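Transcriptional regulator (Streptococcus thermophilus LMD-9, PDB 5JUF) acts as a quorum-sensing transcriptional activator of competence, probably binding DNA through a helix-turn-helix domain and a signalling peptide through tetratricopeptide-like repeats. Local coordinates at residues 2-7 with 44-49. Sequence-based numbering, arbitrary orientation.
Sequences NLKDSI and ESLPSL
Leu-46 supplies the closely packed, buried part of this contact, its methyl CD1 being approached by three side chains from the start of helix 3-17. Leu-3 CG lies 3.8 Å from Leu-46 CD1, and Ile-7 CD1 comes within 3.9 Å of the same methyl. The Lys-4 chain crosses Leu-46 at about a right angle, with Lys-4 CG 3.8 Å from Leu-46 CB. With CG beside its own backbone N (chi1 -67°) and the chain extended beyond, Lys-4 runs across the backbone of Ser-45 and Leu-46, Lys-4 CD lying 3.9 Å from Leu-46 N. Ile-7 sets its other branch, CG2, 3.9 Å from Pro-47 CG; Pro-47 also touches Ile-40 of helix 34-41. By contrast, the Glu-44 side is looser: this exposed residue leaves the backbone away from the helix, its OE1 in a salt bridge with Lys-42. No direct hydrogen bond joins the segments; instead, one water donates to both Lys-4 O and Ser-45 O, and a second accepts from Lys-4 NZ at 2.9 Å and donates to Glu-44 O. Lys-4 NZ is further held by Phe-112 O, with a cation-pi contact to the Phe-112 ring. At the helix start, Asn-2 OD1 accepts from Asp-5 N (2.9 Å), while Asn-2 N donates to Asp-5 OD2 from above the carboxylate plane, a reciprocal capping box. The capped first helix of a helix-turn-helix domain, probably DNA-binding, thus packs on the loop joining helices 34-41 and 49-59.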
ATOM      1  N   ASN A   2     -26.014  13.258   5.798  1.00 44.72           N
ATOM      2  CA  ASN A   2     -25.429  13.072   4.479  1.00 49.35           C
ATOM      3  C   ASN A   2     -25.660  11.628   4.009  1.00 48.85           C
ATOM      4  O   ASN A   2     -26.430  10.862   4.607  1.00 42.57           O
ATOM      5  CB  ASN A   2     -23.943  13.451   4.501  1.00 47.34           C
ATOM      6  CG  ASN A   2     -23.138  12.665   5.541  1.00 52.80           C
ATOM      7  OD1 ASN A   2     -23.449  11.512   5.852  1.00 49.92           O
ATOM      8  ND2 ASN A   2     -22.089  13.292   6.075  1.00 51.50           N
ATOM      9  N   LEU A   3     -24.975  11.270   2.922  1.00 44.72           N
ATOM     10  CA  LEU A   3     -25.080   9.922   2.373  1.00 47.14           C
ATOM     11  C   LEU A   3     -24.671   8.871   3.400  1.00 46.04           C
ATOM     12  O   LEU A   3     -25.348   7.848   3.563  1.00 36.43           O
ATOM     13  CB  LEU A   3     -24.209   9.825   1.119  1.00 45.25           C
ATOM     14  CG  LEU A   3     -24.149   8.524   0.334  1.00 47.56           C
ATOM     15  CD1 LEU A   3     -25.527   8.169  -0.145  1.00 46.87           C
ATOM     16  CD2 LEU A   3     -23.191   8.687  -0.840  1.00 44.91           C
ATOM     17  N   LYS A   4     -23.559   9.111   4.099  1.00 35.75           N
ATOM     18  CA  LYS A   4     -23.069   8.146   5.078  1.00 37.86           C
ATOM     19  C   LYS A   4     -24.100   7.909   6.181  1.00 34.01           C
ATOM     20  O   LYS A   4     -24.373   6.759   6.545  1.00 34.38           O
ATOM     21  CB  LYS A   4     -21.723   8.636   5.635  1.00 34.02           C
ATOM     22  CG  LYS A   4     -20.612   8.631   4.573  1.00 34.31           C
ATOM     23  CD  LYS A   4     -19.295   9.265   5.018  1.00 36.44           C
ATOM     24  CE  LYS A   4     -18.271   9.273   3.855  1.00 34.22           C
ATOM     25  NZ  LYS A   4     -17.082  10.174   4.118  1.00 30.97           N
ATOM     26  N   ASP A   5     -24.723   8.985   6.684  1.00 33.79           N
ATOM     27  CA  ASP A   5     -25.738   8.856   7.731  1.00 39.19           C
ATOM     28  C   ASP A   5     -26.948   8.056   7.256  1.00 40.47           C
ATOM     29  O   ASP A   5     -27.519   7.272   8.017  1.00 32.70           O
ATOM     30  CB  ASP A   5     -26.217  10.238   8.194  1.00 45.49           C
ATOM     31  CG  ASP A   5     -25.115  11.087   8.799  1.00 50.53           C
ATOM     32  OD1 ASP A   5     -24.184  10.536   9.410  1.00 49.28           O
ATOM     33  OD2 ASP A   5     -25.201  12.326   8.675  1.00 53.91           O
ATOM     34  N   SER A   6     -27.392   8.290   6.016  1.00 37.31           N
ATOM     35  CA  SER A   6     -28.641   7.691   5.545  1.00 38.13           C
ATOM     36  C   SER A   6     -28.498   6.181   5.386  1.00 34.32           C
ATOM     37  O   SER A   6     -29.335   5.405   5.866  1.00 30.79           O
ATOM     38  CB  SER A   6     -29.048   8.346   4.220  1.00 44.89           C
ATOM     39  OG  SER A   6     -30.227   7.765   3.700  1.00 56.49           O
ATOM     40  N   ILE A   7     -27.433   5.754   4.717  1.00 30.75           N
ATOM     41  CA  ILE A   7     -27.154   4.332   4.539  1.00 30.84           C
ATOM     42  C   ILE A   7     -26.879   3.659   5.876  1.00 27.72           C
ATOM     43  O   ILE A   7     -27.376   2.556   6.143  1.00 26.40           O
ATOM     44  CB  ILE A   7     -25.975   4.169   3.568  1.00 29.05           C
ATOM     45  CG1 ILE A   7     -26.413   4.588   2.159  1.00 34.16           C
ATOM     46  CG2 ILE A   7     -25.422   2.759   3.590  1.00 31.63           C
ATOM     47  CD1 ILE A   7     -25.230   4.773   1.222  1.00 33.64           C
ATOM     48  N   GLU A  44     -20.115   7.591  10.118  1.00 28.12           N
ATOM     49  CA  GLU A  44     -18.746   8.097  10.031  1.00 29.55           C
ATOM     50  C   GLU A  44     -18.027   7.597   8.788  1.00 33.30           C
ATOM     51  O   GLU A  44     -17.140   8.283   8.264  1.00 33.54           O
ATOM     52  CB  GLU A  44     -17.967   7.693  11.280  1.00 32.61           C
ATOM     53  CG  GLU A  44     -18.602   8.235  12.532  1.00 43.49           C
ATOM     54  CD  GLU A  44     -17.912   7.758  13.787  1.00 50.39           C
ATOM     55  OE1 GLU A  44     -18.420   8.073  14.889  1.00 48.48           O
ATOM     56  OE2 GLU A  44     -16.867   7.076  13.670  1.00 47.76           O
ATOM     57  N   SER A  45     -18.387   6.414   8.310  1.00 27.81           N
ATOM     58  CA  SER A  45     -17.771   5.823   7.136  1.00 27.37           C
ATOM     59  C   SER A  45     -18.860   5.387   6.169  1.00 30.83           C
ATOM     60  O   SER A  45     -19.955   4.982   6.573  1.00 29.27           O
ATOM     61  CB  SER A  45     -16.878   4.609   7.492  1.00 24.81           C
ATOM     62  OG  SER A  45     -15.665   5.017   8.148  1.00 29.69           O
ATOM     63  N   LEU A  46     -18.549   5.485   4.912  1.00 28.09           N
ATOM     64  CA  LEU A  46     -19.374   4.918   3.863  1.00 31.69           C
ATOM     65  C   LEU A  46     -18.912   3.501   3.575  1.00 31.41           C
ATOM     66  O   LEU A  46     -17.703   3.230   3.602  1.00 26.93           O
ATOM     67  CB  LEU A  46     -19.256   5.744   2.595  1.00 31.78           C
ATOM     68  CG  LEU A  46     -20.283   5.579   1.483  1.00 38.31           C
ATOM     69  CD1 LEU A  46     -21.617   6.152   1.934  1.00 33.60           C
ATOM     70  CD2 LEU A  46     -19.768   6.301   0.267  1.00 39.00           C
ATOM     71  N   PRO A  47     -19.846   2.592   3.295  1.00 28.03           N
ATOM     72  CA  PRO A  47     -19.452   1.239   2.898  1.00 25.40           C
ATOM     73  C   PRO A  47     -19.007   1.203   1.448  1.00 22.78           C
ATOM     74  O   PRO A  47     -19.608   1.842   0.582  1.00 27.81           O
ATOM     75  CB  PRO A  47     -20.735   0.423   3.098  1.00 34.22           C
ATOM     76  CG  PRO A  47     -21.838   1.414   2.942  1.00 40.67           C
ATOM     77  CD  PRO A  47     -21.310   2.743   3.402  1.00 34.73           C
ATOM     78  N   SER A  48     -17.942   0.450   1.192  1.00 27.88           N
ATOM     79  CA  SER A  48     -17.577   0.146  -0.180  1.00 30.66           C
ATOM     80  C   SER A  48     -18.611  -0.801  -0.781  1.00 34.28           C
ATOM     81  O   SER A  48     -19.422  -1.401  -0.073  1.00 27.40           O
ATOM     82  CB  SER A  48     -16.195  -0.492  -0.240  1.00 28.87           C
ATOM     83  OG  SER A  48     -16.195  -1.708   0.499  1.00 31.65           O
ATOM     84  N   LEU A  49     -18.582  -0.913  -2.115  1.00 29.55           N
ATOM     85  CA  LEU A  49     -19.400  -1.908  -2.798  1.00 33.64           C
ATOM     86  C   LEU A  49     -19.256  -3.285  -2.162  1.00 28.81           C
ATOM     87  O   LEU A  49     -20.248  -3.991  -1.961  1.00 28.54           O
ATOM     88  CB  LEU A  49     -19.009  -1.982  -4.279  1.00 33.54           C
ATOM     89  CG  LEU A  49     -19.828  -1.106  -5.214  1.00 46.67           C
ATOM     90  CD1 LEU A  49     -19.389  -1.299  -6.676  1.00 51.37           C
ATOM     91  CD2 LEU A  49     -21.294  -1.455  -5.029  1.00 51.06           C
TER
HETATM   92  O   HOH W   1     -22.600   4.756   5.705  1.00 29.72           O
HETATM   93  O   HOH W   2     -15.692   8.870   6.239  1.00 30.00           O